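Local coordinates for protein cystathionine beta-lyases/cystathionine gamma-synthases (PDB 5X5H) that probably catalyses the pyridoxal 5'-phosphate-dependent condensation of O-succinyl-L-homoserine with L-cysteine to give L,L-cystathionine and succinate, at residues 73-78 with 217-222; 99-104 with 137-142; 275-280 with 381-386. All blocks are in the same frame, centred on the assembly; numbering follows the deposited sequence.

Contact 1 of 3, residues 73-78 with 217-222; sequences AKYGRA and VVTNDQ
Y75 and R77 pair with T219 and V217 at one border of the seven-stranded mixed sheet of the PLP-binding domain, where strand 75-79 is outermost and runs antiparallel to strand 215-219. Backbone bonds do most of the joining. Y75 and T219 form a hydrogen-bonded pair, Y75 N to T219 O at 3.1 Å and T219 N to Y75 O at 3.0 Å, and R77 and V217 repeat the pattern. Between them G76 faces V218 as a non-hydrogen-bonded pair whose CA atoms are only 4.3 Å apart, and the CA-H groups of G76 and V218 approach V217 O and Y75 O.

Apolar contact is slight: A73 CB lies 3.8 Å from V218 CB, on the side of the sheet where V218 also touches the magnesium ligand E71. On the other side R77 turns its end away to a salt bridge with D225 of helix 222-235.

With CG beside its backbone N (chi1 -52°), the Y75 ring reaches past the strand end, T219 O and N220 O lying near its plane at the edge. Its hydroxyl finds the start of helix 222-235, where Q222 NE2 gives Y75 OH a weak, bent hydrogen bond of 3.2 Å.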
ATOM      1  N   ALA A  73      17.574 -23.861  -3.076  1.00 14.57           N
ATOM      2  CA  ALA A  73      18.581 -22.976  -3.560  1.00 14.54           C
ATOM      3  C   ALA A  73      19.242 -22.158  -2.443  1.00 14.41           C
ATOM      4  O   ALA A  73      18.474 -21.683  -1.555  1.00 15.97           O
ATOM      5  CB  ALA A  73      18.007 -22.019  -4.629  1.00 14.32           C
ATOM      6  N   LYS A  74      20.519 -21.915  -2.503  1.00 17.22           N
ATOM      7  CA  LYS A  74      21.150 -20.982  -1.557  1.00 16.42           C
ATOM      8  C   LYS A  74      20.851 -19.534  -1.915  1.00 15.52           C
ATOM      9  O   LYS A  74      20.737 -18.672  -1.033  1.00 18.51           O
ATOM     10  CB  LYS A  74      22.677 -21.150  -1.597  1.00 20.18           C
ATOM     11  CG  LYS A  74      23.148 -22.511  -1.097  1.00 27.16           C
ATOM     12  CD  LYS A  74      24.661 -22.713  -1.341  1.00 33.49           C
ATOM     13  CE  LYS A  74      24.996 -24.195  -1.381  1.00 42.30           C
ATOM     14  NZ  LYS A  74      26.442 -24.363  -1.098  1.00 46.23           N
ATOM     15  N   TYR A  75      20.579 -19.260  -3.187  1.00 13.78           N
ATOM     16  CA  TYR A  75      20.535 -17.830  -3.668  1.00 13.68           C
ATOM     17  C   TYR A  75      19.280 -17.578  -4.478  1.00 13.83           C
ATOM     18  O   TYR A  75      18.831 -18.413  -5.301  1.00 14.06           O
ATOM     19  CB  TYR A  75      21.724 -17.579  -4.525  1.00 13.53           C
ATOM     20  CG  TYR A  75      23.069 -17.954  -3.931  1.00 15.44           C
ATOM     21  CD1 TYR A  75      23.555 -17.207  -2.858  1.00 17.33           C
ATOM     22  CD2 TYR A  75      23.778 -19.008  -4.364  1.00 16.88           C
ATOM     23  CE1 TYR A  75      24.758 -17.515  -2.245  1.00 18.74           C
ATOM     24  CE2 TYR A  75      25.012 -19.322  -3.748  1.00 20.35           C
ATOM     25  CZ  TYR A  75      25.404 -18.638  -2.698  1.00 19.29           C
ATOM     26  OH  TYR A  75      26.605 -18.982  -2.051  1.00 22.26           O
ATOM     27  N   GLY A  76      18.776 -16.365  -4.357  1.00 13.00           N
ATOM     28  CA  GLY A  76      17.644 -15.872  -5.052  1.00 12.96           C
ATOM     29  C   GLY A  76      17.704 -14.392  -5.274  1.00 11.96           C
ATOM     30  O   GLY A  76      18.135 -13.645  -4.409  1.00 11.99           O
ATOM     31  N   ARG A  77      17.229 -13.890  -6.433  1.00 11.44           N
ATOM     32  CA  ARG A  77      17.146 -12.472  -6.683  1.00 11.07           C
ATOM     33  C   ARG A  77      15.878 -12.140  -7.428  1.00 12.65           C
ATOM     34  O   ARG A  77      15.506 -12.894  -8.371  1.00 12.10           O
ATOM     35  CB  ARG A  77      18.324 -11.915  -7.446  1.00 12.30           C
ATOM     36  CG  ARG A  77      19.734 -12.163  -6.795  1.00 13.16           C
ATOM     37  CD  ARG A  77      19.952 -11.264  -5.594  1.00 15.34           C
ATOM     38  NE  ARG A  77      21.201 -11.654  -4.925  1.00 13.84           N
ATOM     39  CZ  ARG A  77      21.664 -11.151  -3.797  1.00 16.32           C
ATOM     40  NH1 ARG A  77      21.038 -10.172  -3.224  1.00 16.29           N
ATOM     41  NH2 ARG A  77      22.772 -11.640  -3.272  1.00 17.86           N
ATOM     42  N   ALA A  78      15.186 -11.070  -7.019  1.00 10.66           N
ATOM     43  CA  ALA A  78      13.899 -10.656  -7.531  1.00 11.68           C
ATOM     44  C   ALA A  78      13.993  -9.504  -8.440  1.00 10.63           C
ATOM     45  O   ALA A  78      14.847  -8.626  -8.410  1.00 11.54           O
ATOM     46  CB  ALA A  78      12.956 -10.338  -6.408  1.00 11.86           C
ATOM     47  N   VAL A 217      14.790 -15.305  -9.856  1.00 10.70           N
ATOM     48  CA  VAL A 217      15.780 -16.283 -10.313  1.00 11.33           C
ATOM     49  C   VAL A 217      16.421 -16.891  -9.127  1.00 11.98           C
ATOM     50  O   VAL A 217      16.845 -16.142  -8.220  1.00 11.82           O
ATOM     51  CB  VAL A 217      16.802 -15.670 -11.224  1.00 12.13           C
ATOM     52  CG1 VAL A 217      17.795 -16.738 -11.705  1.00 13.03           C
ATOM     53  CG2 VAL A 217      16.190 -14.983 -12.405  1.00 13.12           C
ATOM     54  N   VAL A 218      16.531 -18.241  -9.104  1.00 10.90           N
ATOM     55  CA  VAL A 218      17.203 -18.919  -8.052  1.00 10.94           C
ATOM     56  C   VAL A 218      18.355 -19.814  -8.595  1.00 11.29           C
ATOM     57  O   VAL A 218      18.301 -20.275  -9.765  1.00 11.98           O
ATOM     58  CB  VAL A 218      16.311 -19.747  -7.162  1.00 12.19           C
ATOM     59  CG1 VAL A 218      15.208 -18.901  -6.484  1.00 12.49           C
ATOM     60  CG2 VAL A 218      15.683 -20.856  -7.928  1.00 13.09           C
ATOM     61  N   THR A 219      19.373 -20.031  -7.767  1.00 12.55           N
ATOM     62  CA  THR A 219      20.538 -20.818  -8.140  1.00 13.63           C
ATOM     63  C   THR A 219      21.263 -21.275  -6.923  1.00 14.31           C
ATOM     64  O   THR A 219      21.126 -20.689  -5.887  1.00 14.70           O
ATOM     65  CB  THR A 219      21.389 -19.944  -9.025  1.00 14.32           C
ATOM     66  OG1 THR A 219      22.555 -20.693  -9.570  1.00 15.88           O
ATOM     67  CG2 THR A 219      21.989 -18.741  -8.393  1.00 14.30           C
ATOM     68  N   ASN A 220      22.142 -22.278  -7.129  1.00 14.30           N
ATOM     69  CA  ASN A 220      23.172 -22.629  -6.151  1.00 14.73           C
ATOM     70  C   ASN A 220      24.525 -22.159  -6.500  1.00 16.63           C
ATOM     71  O   ASN A 220      25.498 -22.396  -5.698  1.00 18.38           O
ATOM     72  CB  ASN A 220      23.171 -24.129  -5.831  1.00 14.77           C
ATOM     73  CG  ASN A 220      21.946 -24.581  -5.079  1.00 15.66           C
ATOM     74  OD1 ASN A 220      21.210 -25.538  -5.495  1.00 23.80           O
ATOM     75  ND2 ASN A 220      21.763 -24.002  -3.967  1.00 15.41           N
ATOM     76  N   ASP A 221      24.689 -21.464  -7.624  1.00 15.34           N
ATOM     77  CA  ASP A 221      26.003 -20.929  -8.074  1.00 16.37           C
ATOM     78  C   ASP A 221      26.282 -19.565  -7.550  1.00 17.75           C
ATOM     79  O   ASP A 221      25.640 -18.596  -7.927  1.00 16.33           O
ATOM     80  CB  ASP A 221      26.075 -21.009  -9.567  1.00 17.35           C
ATOM     81  CG  ASP A 221      27.373 -20.458 -10.186  1.00 24.77           C
ATOM     82  OD1 ASP A 221      28.207 -19.880  -9.540  1.00 27.00           O
ATOM     83  OD2 ASP A 221      27.540 -20.679 -11.378  1.00 33.71           O
ATOM     84  N   GLN A 222      27.202 -19.434  -6.595  1.00 17.96           N
ATOM     85  CA  GLN A 222      27.459 -18.145  -6.001  1.00 18.90           C
ATOM     86  C   GLN A 222      27.900 -17.101  -7.017  1.00 18.63           C
ATOM     87  O   GLN A 222      27.582 -15.938  -6.839  1.00 18.26           O
ATOM     88  CB  GLN A 222      28.572 -18.309  -4.920  1.00 22.68           C
ATOM     89  CG  GLN A 222      28.821 -17.107  -4.016  1.00 25.42           C
ATOM     90  CD  GLN A 222      29.903 -17.478  -2.992  1.00 35.71           C
ATOM     91  OE1 GLN A 222      31.076 -17.718  -3.359  1.00 45.22           O
ATOM     92  NE2 GLN A 222      29.504 -17.589  -1.733  1.00 51.39           N
TER

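Contact 2 of 3, residues 99-104 with 137-142; sequences HIVLGN and KAAIKD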
ATOM      1  N   HIS A  99      24.911 -18.847 -28.611  1.00 15.12           N
ATOM      2  CA  HIS A  99      23.714 -19.532 -29.056  1.00 14.74           C
ATOM      3  C   HIS A  99      22.890 -20.087 -27.960  1.00 13.31           C
ATOM      4  O   HIS A  99      23.379 -20.539 -26.929  1.00 14.69           O
ATOM      5  CB  HIS A  99      24.229 -20.669 -30.037  1.00 15.51           C
ATOM      6  CG  HIS A  99      23.197 -21.583 -30.577  1.00 13.87           C
ATOM      7  ND1 HIS A  99      23.061 -22.854 -30.109  1.00 16.85           N
ATOM      8  CD2 HIS A  99      22.356 -21.441 -31.639  1.00 14.01           C
ATOM      9  CE1 HIS A  99      22.106 -23.446 -30.806  1.00 17.34           C
ATOM     10  NE2 HIS A  99      21.683 -22.640 -31.742  1.00 16.05           N
ATOM     11  N   ILE A 100      21.592 -20.045 -28.165  1.00 14.29           N
ATOM     12  CA  ILE A 100      20.562 -20.640 -27.303  1.00 15.60           C
ATOM     13  C   ILE A 100      19.791 -21.812 -27.974  1.00 14.32           C
ATOM     14  O   ILE A 100      19.384 -21.615 -29.178  1.00 15.52           O
ATOM     15  CB  ILE A 100      19.463 -19.612 -26.987  1.00 19.54           C
ATOM     16  CG1 ILE A 100      19.977 -18.320 -26.577  1.00 20.24           C
ATOM     17  CG2 ILE A 100      18.471 -20.207 -25.945  1.00 18.31           C
ATOM     18  CD1 ILE A 100      18.903 -17.256 -26.561  1.00 23.51           C
ATOM     19  N   VAL A 101      19.541 -22.865 -27.279  1.00 15.11           N
ATOM     20  CA  VAL A 101      18.595 -23.909 -27.673  1.00 15.12           C
ATOM     21  C   VAL A 101      17.300 -23.613 -26.890  1.00 14.82           C
ATOM     22  O   VAL A 101      17.345 -23.530 -25.627  1.00 15.49           O
ATOM     23  CB  VAL A 101      19.112 -25.294 -27.395  1.00 16.53           C
ATOM     24  CG1 VAL A 101      18.073 -26.353 -27.770  1.00 17.56           C
ATOM     25  CG2 VAL A 101      20.415 -25.536 -28.177  1.00 18.57           C
ATOM     26  N   LEU A 102      16.176 -23.454 -27.588  1.00 15.81           N
ATOM     27  CA  LEU A 102      14.859 -23.142 -27.060  1.00 19.45           C
ATOM     28  C   LEU A 102      13.871 -24.173 -27.510  1.00 20.80           C
ATOM     29  O   LEU A 102      14.024 -24.784 -28.555  1.00 19.64           O
ATOM     30  CB  LEU A 102      14.407 -21.749 -27.678  1.00 25.23           C
ATOM     31  CG  LEU A 102      13.036 -21.136 -27.480  1.00 27.52           C
ATOM     32  CD1 LEU A 102      13.074 -20.605 -26.024  1.00 33.61           C
ATOM     33  CD2 LEU A 102      12.611 -20.035 -28.433  1.00 31.49           C
ATOM     34  N   GLY A 103      12.822 -24.403 -26.709  1.00 20.51           N
ATOM     35  CA  GLY A 103      11.782 -25.295 -27.107  1.00 21.02           C
ATOM     36  C   GLY A 103      10.791 -24.744 -28.088  1.00 23.30           C
ATOM     37  O   GLY A 103      10.776 -23.566 -28.445  1.00 21.57           O
ATOM     38  N   ASN A 104       9.944 -25.696 -28.590  1.00 28.20           N
ATOM     39  CA  ASN A 104       8.907 -25.395 -29.603  1.00 28.11           C
ATOM     40  C   ASN A 104       7.555 -25.086 -29.053  1.00 26.50           C
ATOM     41  O   ASN A 104       6.542 -25.161 -29.800  1.00 24.33           O
ATOM     42  CB  ASN A 104       8.762 -26.517 -30.756  1.00 26.10           C
ATOM     43  CG  ASN A 104       8.254 -27.844 -30.259  1.00 34.61           C
ATOM     44  OD1 ASN A 104       7.859 -28.032 -29.116  1.00 32.86           O
ATOM     45  ND2 ASN A 104       8.338 -28.829 -31.142  1.00 37.03           N
ATOM     46  N   LYS A 137      20.147 -32.706 -27.861  1.00 18.14           N
ATOM     47  CA  LYS A 137      21.535 -33.092 -27.985  1.00 19.08           C
ATOM     48  C   LYS A 137      22.052 -32.645 -29.352  1.00 20.66           C
ATOM     49  O   LYS A 137      23.171 -32.047 -29.456  1.00 21.58           O
ATOM     50  CB  LYS A 137      21.707 -34.565 -27.784  1.00 20.12           C
ATOM     51  CG  LYS A 137      23.170 -34.935 -27.844  1.00 22.79           C
ATOM     52  CD  LYS A 137      23.270 -36.420 -27.522  1.00 29.51           C
ATOM     53  CE  LYS A 137      24.722 -36.832 -27.609  1.00 37.75           C
ATOM     54  NZ  LYS A 137      24.734 -38.300 -27.460  1.00 44.70           N
ATOM     55  N   ALA A 138      21.277 -32.827 -30.403  1.00 20.44           N
ATOM     56  CA  ALA A 138      21.773 -32.505 -31.755  1.00 21.50           C
ATOM     57  C   ALA A 138      21.935 -31.052 -32.026  1.00 21.93           C
ATOM     58  O   ALA A 138      22.682 -30.622 -32.894  1.00 24.44           O
ATOM     59  CB  ALA A 138      20.876 -33.137 -32.870  1.00 20.17           C
ATOM     60  N   ALA A 139      21.171 -30.207 -31.302  1.00 17.10           N
ATOM     61  CA  ALA A 139      21.189 -28.831 -31.516  1.00 17.08           C
ATOM     62  C   ALA A 139      22.290 -28.032 -30.760  1.00 15.72           C
ATOM     63  O   ALA A 139      22.459 -26.851 -31.083  1.00 18.43           O
ATOM     64  CB  ALA A 139      19.845 -28.275 -31.117  1.00 20.32           C
ATOM     65  N   ILE A 140      22.899 -28.692 -29.813  1.00 17.32           N
ATOM     66  CA  ILE A 140      24.008 -28.085 -29.021  1.00 15.92           C
ATOM     67  C   ILE A 140      25.244 -27.944 -29.917  1.00 20.70           C
ATOM     68  O   ILE A 140      25.611 -28.983 -30.568  1.00 23.69           O
ATOM     69  CB  ILE A 140      24.332 -28.903 -27.811  1.00 17.61           C
ATOM     70  CG1 ILE A 140      23.116 -29.030 -26.844  1.00 19.18           C
ATOM     71  CG2 ILE A 140      25.574 -28.363 -27.080  1.00 20.39           C
ATOM     72  CD1 ILE A 140      23.287 -29.975 -25.717  1.00 21.17           C
ATOM     73  N   LYS A 141      25.746 -26.729 -30.043  1.00 17.91           N
ATOM     74  CA  LYS A 141      26.961 -26.374 -30.809  1.00 21.35           C
ATOM     75  C   LYS A 141      28.050 -25.887 -29.832  1.00 20.69           C
ATOM     76  O   LYS A 141      27.831 -25.779 -28.629  1.00 19.28           O
ATOM     77  CB  LYS A 141      26.620 -25.259 -31.790  1.00 22.18           C
ATOM     78  CG  LYS A 141      25.409 -25.510 -32.690  1.00 25.87           C
ATOM     79  CD  LYS A 141      25.315 -24.517 -33.779  1.00 26.19           C
ATOM     80  CE  LYS A 141      25.029 -23.126 -33.271  1.00 25.54           C
ATOM     81  NZ  LYS A 141      25.044 -22.101 -34.310  1.00 28.57           N
ATOM     82  N   ASP A 142      29.224 -25.628 -30.367  1.00 20.61           N
ATOM     83  CA  ASP A 142      30.338 -25.247 -29.525  1.00 22.74           C
ATOM     84  C   ASP A 142      30.112 -23.889 -28.878  1.00 21.18           C
ATOM     85  O   ASP A 142      30.564 -23.708 -27.754  1.00 21.50           O
ATOM     86  CB  ASP A 142      31.548 -25.159 -30.429  1.00 27.99           C
ATOM     87  CG  ASP A 142      32.149 -26.523 -30.726  1.00 33.04           C
ATOM     88  OD1 ASP A 142      31.777 -27.549 -30.127  1.00 35.43           O
ATOM     89  OD2 ASP A 142      33.041 -26.553 -31.583  1.00 44.95           O
TER
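Strand 99-103 runs across the inner side of the last turn of helix 133-139 and the chain leaving it, with the CA atoms of V101 and A139 6.8 Å apart and no hydrogen bond joining the two segments. H99 and K141 make the more distinctive of the side-chain contacts. K141 CE sits over the centre of the imidazole, 3.5 Å from the ring centroid and 8° off the ring normal, a CH-pi contact in which the methylene, rather than the ammonium group, rests on the face. A bend in the lysine chain at chi3 (-66°) lays CE there while NZ continues past the ring to a salt bridge with E124. The two side chains cross at about a right angle.

The imidazole is fixed in its rotation from both nitrogens: ND1 is hydrogen-bonded to T144 OG1 and NE2 to T126 OG1, hydroxyls of the strands that flank 99-103 in the sheet. Helix 133-139 belongs to the right-handed crossover that leads from strand 124-128 over strand 99-103 to strand 144-150, a beta-alpha-beta unit of the alpha/beta PLP-binding fold. At the helix's C-terminal end the carbonyl of A139 turns toward the sheet, and H99 CE1 comes within 3.4 Å of A139 O. The same oxygen lies 3.8 Å from V101 CG2.

With CG1 anti to the backbone N (chi1 178°), V101 turns CG2 to the helix end. V101 CG2 meets A139 CB at 4.1 Å, and both residues also touch V128 on the neighbouring strand.

Contact 3 of 3, residues 275-280 with 381-386; sequences RPEVST and QALNNL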
ATOM      1  N   ARG A 275     -16.236 -35.542 -23.056  1.00 16.52           N
ATOM      2  CA  ARG A 275     -17.171 -34.766 -23.865  1.00 18.48           C
ATOM      3  C   ARG A 275     -16.791 -34.789 -25.341  1.00 17.27           C
ATOM      4  O   ARG A 275     -15.660 -34.558 -25.715  1.00 18.14           O
ATOM      5  CB  ARG A 275     -17.180 -33.328 -23.335  1.00 17.87           C
ATOM      6  CG  ARG A 275     -17.833 -33.229 -21.954  1.00 19.98           C
ATOM      7  CD  ARG A 275     -19.305 -33.455 -21.956  1.00 22.15           C
ATOM      8  NE  ARG A 275     -20.013 -32.469 -22.729  1.00 20.83           N
ATOM      9  CZ  ARG A 275     -21.182 -31.887 -22.429  1.00 21.47           C
ATOM     10  NH1 ARG A 275     -21.831 -32.126 -21.311  1.00 22.81           N
ATOM     11  NH2 ARG A 275     -21.692 -31.078 -23.307  1.00 26.09           N
ATOM     12  N   PRO A 276     -17.792 -35.012 -26.281  1.00 20.97           N
ATOM     13  CA  PRO A 276     -17.474 -35.081 -27.683  1.00 20.86           C
ATOM     14  C   PRO A 276     -17.184 -33.710 -28.323  1.00 20.39           C
ATOM     15  O   PRO A 276     -16.591 -33.748 -29.374  1.00 24.95           O
ATOM     16  CB  PRO A 276     -18.780 -35.621 -28.277  1.00 22.92           C
ATOM     17  CG  PRO A 276     -19.869 -35.161 -27.361  1.00 26.10           C
ATOM     18  CD  PRO A 276     -19.220 -35.164 -25.959  1.00 22.52           C
ATOM     19  N   GLU A 277     -17.470 -32.577 -27.628  1.00 19.87           N
ATOM     20  CA  GLU A 277     -17.086 -31.264 -28.132  1.00 19.97           C
ATOM     21  C   GLU A 277     -15.591 -31.084 -28.116  1.00 18.95           C
ATOM     22  O   GLU A 277     -15.052 -30.213 -28.840  1.00 18.59           O
ATOM     23  CB  GLU A 277     -17.685 -30.175 -27.343  1.00 21.81           C
ATOM     24  CG  GLU A 277     -19.197 -30.123 -27.272  1.00 25.71           C
ATOM     25  CD  GLU A 277     -19.839 -30.980 -26.186  1.00 27.30           C
ATOM     26  OE1 GLU A 277     -19.162 -31.750 -25.472  1.00 23.52           O
ATOM     27  OE2 GLU A 277     -21.057 -30.791 -25.907  1.00 31.45           O
ATOM     28  N   VAL A 278     -14.898 -31.895 -27.327  1.00 19.45           N
ATOM     29  CA  VAL A 278     -13.470 -31.776 -27.124  1.00 17.62           C
ATOM     30  C   VAL A 278     -12.691 -32.761 -27.941  1.00 18.10           C
ATOM     31  O   VAL A 278     -12.982 -33.992 -27.776  1.00 19.87           O
ATOM     32  CB  VAL A 278     -13.180 -31.980 -25.586  1.00 17.64           C
ATOM     33  CG1 VAL A 278     -11.710 -32.118 -25.319  1.00 19.68           C
ATOM     34  CG2 VAL A 278     -13.851 -30.850 -24.846  1.00 20.75           C
ATOM     35  N   SER A 279     -11.778 -32.358 -28.805  1.00 18.04           N
ATOM     36  CA  SER A 279     -10.941 -33.324 -29.477  1.00 18.72           C
ATOM     37  C   SER A 279      -9.762 -33.829 -28.666  1.00 19.06           C
ATOM     38  O   SER A 279      -9.448 -34.993 -28.709  1.00 19.10           O
ATOM     39  CB  SER A 279     -10.389 -32.826 -30.854  1.00 21.19           C
ATOM     40  OG  SER A 279      -9.868 -31.551 -30.603  1.00 30.60           O
ATOM     41  N   THR A 280      -9.152 -32.973 -27.815  1.00 16.15           N
ATOM     42  CA  THR A 280      -7.962 -33.335 -27.072  1.00 17.10           C
ATOM     43  C   THR A 280      -8.000 -32.497 -25.780  1.00 16.23           C
ATOM     44  O   THR A 280      -8.192 -31.312 -25.857  1.00 16.82           O
ATOM     45  CB  THR A 280      -6.596 -32.973 -27.772  1.00 19.29           C
ATOM     46  OG1 THR A 280      -6.564 -33.674 -29.048  1.00 24.95           O
ATOM     47  CG2 THR A 280      -5.425 -33.414 -27.046  1.00 25.79           C
ATOM     48  N   GLN A 381     -22.245 -25.990 -18.791  1.00 17.86           N
ATOM     49  CA  GLN A 381     -23.147 -25.068 -19.463  1.00 17.25           C
ATOM     50  C   GLN A 381     -22.499 -24.390 -20.652  1.00 21.59           C
ATOM     51  O   GLN A 381     -23.115 -24.207 -21.739  1.00 23.08           O
ATOM     52  CB  GLN A 381     -23.849 -24.117 -18.497  1.00 19.50           C
ATOM     53  CG  GLN A 381     -22.893 -23.030 -17.917  1.00 17.67           C
ATOM     54  CD  GLN A 381     -22.680 -21.877 -18.798  1.00 21.71           C
ATOM     55  OE1 GLN A 381     -23.557 -21.544 -19.626  1.00 24.37           O
ATOM     56  NE2 GLN A 381     -21.523 -21.185 -18.682  1.00 20.63           N
ATOM     57  N   ALA A 382     -21.199 -24.110 -20.565  1.00 18.41           N
ATOM     58  CA  ALA A 382     -20.529 -23.474 -21.670  1.00 17.98           C
ATOM     59  C   ALA A 382     -20.393 -24.428 -22.835  1.00 17.52           C
ATOM     60  O   ALA A 382     -20.623 -24.026 -24.010  1.00 19.53           O
ATOM     61  CB  ALA A 382     -19.148 -22.982 -21.250  1.00 18.24           C
ATOM     62  N   LEU A 383     -20.121 -25.708 -22.600  1.00 18.17           N
ATOM     63  CA  LEU A 383     -19.992 -26.742 -23.607  1.00 19.63           C
ATOM     64  C   LEU A 383     -21.403 -26.850 -24.240  1.00 24.73           C
ATOM     65  O   LEU A 383     -21.471 -27.040 -25.437  1.00 25.16           O
ATOM     66  CB  LEU A 383     -19.556 -28.083 -23.131  1.00 18.58           C
ATOM     67  CG  LEU A 383     -18.090 -28.142 -22.654  1.00 20.42           C
ATOM     68  CD1 LEU A 383     -17.882 -29.501 -22.017  1.00 20.45           C
ATOM     69  CD2 LEU A 383     -17.092 -27.866 -23.736  1.00 19.75           C
ATOM     70  N   ASN A 384     -22.455 -26.811 -23.434  1.00 20.37           N
ATOM     71  CA  ASN A 384     -23.831 -26.960 -23.995  1.00 24.57           C
ATOM     72  C   ASN A 384     -24.244 -25.774 -24.843  1.00 26.93           C
ATOM     73  O   ASN A 384     -25.086 -25.988 -25.766  1.00 32.31           O
ATOM     74  CB  ASN A 384     -24.839 -27.290 -22.912  1.00 23.37           C
ATOM     75  CG  ASN A 384     -24.697 -28.701 -22.327  1.00 21.90           C
ATOM     76  OD1 ASN A 384     -24.056 -29.583 -22.886  1.00 26.57           O
ATOM     77  ND2 ASN A 384     -25.164 -28.897 -21.119  1.00 24.10           N
ATOM     78  N   ASN A 385     -23.627 -24.615 -24.686  1.00 25.26           N
ATOM     79  CA  ASN A 385     -23.830 -23.373 -25.482  1.00 25.58           C
ATOM     80  C   ASN A 385     -23.193 -23.440 -26.857  1.00 29.98           C
ATOM     81  O   ASN A 385     -23.342 -22.493 -27.679  1.00 32.31           O
ATOM     82  CB  ASN A 385     -23.380 -22.082 -24.779  1.00 28.92           C
ATOM     83  CG  ASN A 385     -24.181 -20.827 -25.204  1.00 35.20           C
ATOM     84  OD1 ASN A 385     -25.372 -20.903 -25.484  1.00 41.93           O
ATOM     85  ND2 ASN A 385     -23.521 -19.672 -25.227  1.00 31.69           N
ATOM     86  N   LEU A 386     -22.524 -24.540 -27.176  1.00 27.35           N
ATOM     87  CA  LEU A 386     -21.855 -24.651 -28.456  1.00 30.62           C
ATOM     88  C   LEU A 386     -22.827 -25.263 -29.520  1.00 35.30           C
ATOM     89  O   LEU A 386     -22.561 -25.159 -30.715  1.00 41.21           O
ATOM     90  CB  LEU A 386     -20.576 -25.521 -28.366  1.00 30.80           C
ATOM     91  CG  LEU A 386     -19.391 -25.059 -27.435  1.00 32.83           C
ATOM     92  CD1 LEU A 386     -18.110 -25.853 -27.541  1.00 33.11           C
ATOM     93  CD2 LEU A 386     -19.008 -23.623 -27.607  1.00 35.61           C
TER
HETATM   94  O   HOH W   1     -24.586 -31.634 -20.244  1.00 28.76           O
HETATM   95  O   HOH W   2     -22.556 -28.658 -27.379  1.00 36.34           O
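R275 meets L383 and N384 with a guanidinium group that is held from several sides, and this is the close-packed part of the contact. E277 grips it side-on: NE of R275 lies 3.0 Å from OE1 of E277, and NH2 of R275 lies 2.7 Å from OE2 of E277 in a salt bridge, both carboxylate oxygens being met on their syn side. NH2 also gives N384 OD1 a nearly straight hydrogen bond, 2.8 Å long with 172° at the hydrogen. The acceptor lies in the guanidinium plane, though the donor is tilted from the amide's carbonyl plane. Bends at chi2 and chi3 fold the arginine so that L383 CD1 lies over one face of the group at its NE end, 3.7 Å from R275 NE.

Away from this cluster the fit is looser and water takes over. One water accepts from R275 NH1 and N384 ND2; another donates to E277 OE2 and to L383 O.

The type I beta turn R275-V278, just before outermost strand 278-282 of the smaller sheet, meets the C-terminal end of helix 372-384, whose L383 packs on F310 of that sheet, as in the alpha/beta C-terminal domain of this family.

How the contacts relate
Contacts 1 and 2 share the seven-stranded sheet, with centres about 24 Å apart: contact 1 joins outermost strand 75-79 to its neighbour, whereas contact 2 covers strand 99-103, next to the opposite border strand 124-128. Along the chain, contact 2 falls between the two segments of contact 1, so the partner of the sheet's first strand comes from much later in the sequence, after the central strands. Contact 3 follows both, in the five-stranded sheet and its C-terminal helix, its centre about 44 Å from that of contact 1 and about 39 Å from that of contact 2. Contact 1 brings the V218 side chain within about 5 Å of a magnesium ion; contacts 2 and 3 lie away from the cofactor and metal sites.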